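Local coordinates for protein Exo-beta-1,3-glucanase (Streptomyces sp. SirexAA-E, PDB 4PEY) that hydrolyses laminarin and laminarioligosaccharides as a secreted exo-beta-1,3-glucanase, producing glucose and laminaribiose, at residues S47-T52 / A97-G102. The protein carries 1 engineered substitution. Numbering follows the deposited sequence.
Sequences SNQFGT and AGWFDG. With BGC (beta-D-glucopyranose), chain C.
Ser-47 and Trp-99 bring two loops together, their CA atoms 6.2 Å apart, one loop following helix 34-45 and the other following strand 87-94. The contact is small, 141 Å² summed over both sides, and Trp-99 supplies about half of it. The CA-CB bond of Trp-99 points toward 47-52, and with CG lodged between the backbone N and the carbonyl carbon (chi1 71°) the benzo part of the indole comes to lie beside Ser-47 and Gln-49. Ser-47 CB comes within 3.8 Å of Trp-99 CE3, obliquely, while its CA lies over the rim of one face. The opposite face rests on Phe-100 CB, which sits above the ring centre. Gln-49 arrives at the indole edge, where its NE2 is 3.8 Å from Trp-99 CH2. An extended chain, with CG anti to the backbone N (chi1 -180°), carries that amide to the ring, and the two planes stand 78° apart. Hydrogen bonds from OE1 to His-406 NE2 and from NE2 to Gln-106 OE1 should limit the amide's rotation; Trp-99 NE1 is likewise hydrogen-bonded to Asn-107 OD1, and Phe-73 meets the indole edge-to-face. Within 97-102 the turn is tied at Ala-97 O, which accepts from both Phe-100 N (3.1 Å) and Gly-102 N (2.8 Å). Gly-98 CA, in the same turn, approaches BGC O5 to 3.3 Å. In this GH55 beta-helical fold the loop-to-loop contact borders two sugar sites: Gly-98, next to Trp-99, belongs to one glycan pocket, while the side chains of Gln-49 and Trp-402, a substrate-binding residue, are about 5 Å apart.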
loop_
_atom_site.group_PDB
_atom_site.type_symbol
_atom_site.label_atom_id
_atom_site.label_comp_id
_atom_site.label_asym_id
_atom_site.label_seq_id
_atom_site.Cartn_x
_atom_site.Cartn_y
_atom_site.Cartn_z
ATOM N N SER A 47 3.670 -19.283 6.673
ATOM C CA SER A 47 2.376 -19.555 6.055
ATOM C C SER A 47 1.226 -19.061 6.927
ATOM O O SER A 47 0.080 -19.483 6.756
ATOM C CB SER A 47 2.217 -21.051 5.771
ATOM O OG SER A 47 2.336 -21.810 6.958
ATOM N N ASN A 48 1.535 -18.159 7.854
ATOM C CA ASN A 48 0.533 -17.650 8.797
ATOM C C ASN A 48 -0.268 -16.498 8.192
ATOM O O ASN A 48 -0.214 -15.369 8.678
ATOM C CB ASN A 48 1.228 -17.210 10.091
ATOM C CG ASN A 48 0.282 -17.115 11.272
ATOM O OD1 ASN A 48 -0.917 -17.391 11.157
ATOM N ND2 ASN A 48 0.823 -16.735 12.423
ATOM N N GLN A 49 -1.016 -16.792 7.131
ATOM C CA GLN A 49 -1.617 -15.738 6.315
ATOM C C GLN A 49 -2.669 -14.926 7.078
ATOM O O GLN A 49 -2.797 -13.710 6.863
ATOM C CB GLN A 49 -2.233 -16.319 5.032
ATOM C CG GLN A 49 -2.865 -15.232 4.164
ATOM C CD GLN A 49 -3.261 -15.670 2.763
ATOM O OE1 GLN A 49 -3.686 -14.844 1.958
ATOM N NE2 GLN A 49 -3.137 -16.957 2.468
ATOM N N PHE A 50 -3.409 -15.575 7.973
ATOM C CA PHE A 50 -4.506 -14.887 8.654
ATOM C C PHE A 50 -4.432 -14.925 10.183
ATOM O O PHE A 50 -5.414 -14.616 10.858
ATOM C CB PHE A 50 -5.848 -15.468 8.191
ATOM C CG PHE A 50 -6.131 -15.248 6.730
ATOM C CD1 PHE A 50 -6.377 -13.964 6.244
ATOM C CD2 PHE A 50 -6.158 -16.317 5.839
ATOM C CE1 PHE A 50 -6.644 -13.753 4.901
ATOM C CE2 PHE A 50 -6.423 -16.108 4.488
ATOM C CZ PHE A 50 -6.668 -14.830 4.019
ATOM N N GLY A 51 -3.272 -15.275 10.728
ATOM C CA GLY A 51 -3.118 -15.341 12.167
ATOM C C GLY A 51 -3.049 -13.965 12.799
ATOM O O GLY A 51 -2.985 -12.951 12.099
ATOM N N THR A 52 -3.041 -13.929 14.130
ATOM C CA THR A 52 -3.032 -12.665 14.856
ATOM C C THR A 52 -1.652 -12.289 15.396
ATOM O O THR A 52 -1.489 -11.219 15.986
ATOM C CB THR A 52 -4.039 -12.689 16.022
ATOM O OG1 THR A 52 -3.806 -13.844 16.839
ATOM C CG2 THR A 52 -5.477 -12.726 15.491
ATOM N N ALA A 97 8.420 -17.772 -2.412
ATOM C CA ALA A 97 7.075 -18.327 -2.387
ATOM C C ALA A 97 7.031 -19.845 -2.179
ATOM O O ALA A 97 6.106 -20.512 -2.641
ATOM C CB ALA A 97 6.347 -17.949 -3.671
ATOM N N GLY A 98 8.012 -20.384 -1.459
ATOM C CA GLY A 98 8.078 -21.820 -1.224
ATOM C C GLY A 98 6.825 -22.391 -0.573
ATOM O O GLY A 98 6.380 -23.486 -0.922
ATOM N N TRP A 99 6.236 -21.635 0.352
ATOM C CA TRP A 99 5.107 -22.138 1.135
ATOM C C TRP A 99 3.867 -22.339 0.265
ATOM O O TRP A 99 2.963 -23.100 0.621
ATOM C CB TRP A 99 4.784 -21.184 2.290
ATOM C CG TRP A 99 4.160 -19.895 1.825
ATOM C CD1 TRP A 99 4.812 -18.780 1.365
ATOM C CD2 TRP A 99 2.758 -19.594 1.762
ATOM N NE1 TRP A 99 3.898 -17.804 1.028
ATOM C CE2 TRP A 99 2.633 -18.278 1.263
ATOM C CE3 TRP A 99 1.595 -20.310 2.087
ATOM C CZ2 TRP A 99 1.393 -17.664 1.068
ATOM C CZ3 TRP A 99 0.363 -19.695 1.900
ATOM C CH2 TRP A 99 0.273 -18.384 1.393
ATOM N N PHE A 100 3.828 -21.646 -0.871
ATOM C CA PHE A 100 2.683 -21.696 -1.774
ATOM C C PHE A 100 3.142 -22.249 -3.122
ATOM O O PHE A 100 2.606 -21.891 -4.169
ATOM C CB PHE A 100 2.059 -20.300 -1.919
ATOM C CG PHE A 100 0.598 -20.302 -2.318
ATOM C CD1 PHE A 100 -0.283 -21.245 -1.811
ATOM C CD2 PHE A 100 0.101 -19.323 -3.166
ATOM C CE1 PHE A 100 -1.629 -21.227 -2.173
ATOM C CE2 PHE A 100 -1.241 -19.299 -3.534
ATOM C CZ PHE A 100 -2.107 -20.246 -3.035
ATOM N N ASP A 101 4.161 -23.106 -3.066
ATOM C CA ASP A 101 4.683 -23.837 -4.219
ATOM C C ASP A 101 5.038 -22.951 -5.412
ATOM O O ASP A 101 4.744 -23.290 -6.563
ATOM C CB ASP A 101 3.683 -24.903 -4.653
ATOM C CG ASP A 101 3.435 -25.943 -3.572
ATOM O OD1 ASP A 101 4.353 -26.205 -2.762
ATOM O OD2 ASP A 101 2.319 -26.498 -3.533
ATOM N N GLY A 102 5.678 -21.822 -5.130
ATOM C CA GLY A 102 6.203 -20.963 -6.177
ATOM C C GLY A 102 5.258 -19.873 -6.641
ATOM O O GLY A 102 5.636 -19.027 -7.457
HETATM C C2 BGC C . 11.574 -22.069 -2.663
HETATM C C3 BGC C . 12.470 -22.331 -1.459
HETATM C C4 BGC C . 11.762 -23.193 -0.414
HETATM C C5 BGC C . 11.131 -24.425 -1.056
HETATM C C6 BGC C . 10.348 -25.246 -0.022
HETATM C C1 BGC C . 10.920 -23.341 -3.183
HETATM O O1 BGC C . 9.953 -22.956 -4.146
HETATM O O2 BGC C . 12.344 -21.463 -3.685
HETATM O O3 BGC C . 12.833 -21.082 -0.909
HETATM O O4 BGC C . 12.692 -23.591 0.574
HETATM O O5 BGC C . 10.282 -24.046 -2.126
HETATM O O6 BGC C . 9.378 -24.442 0.630
#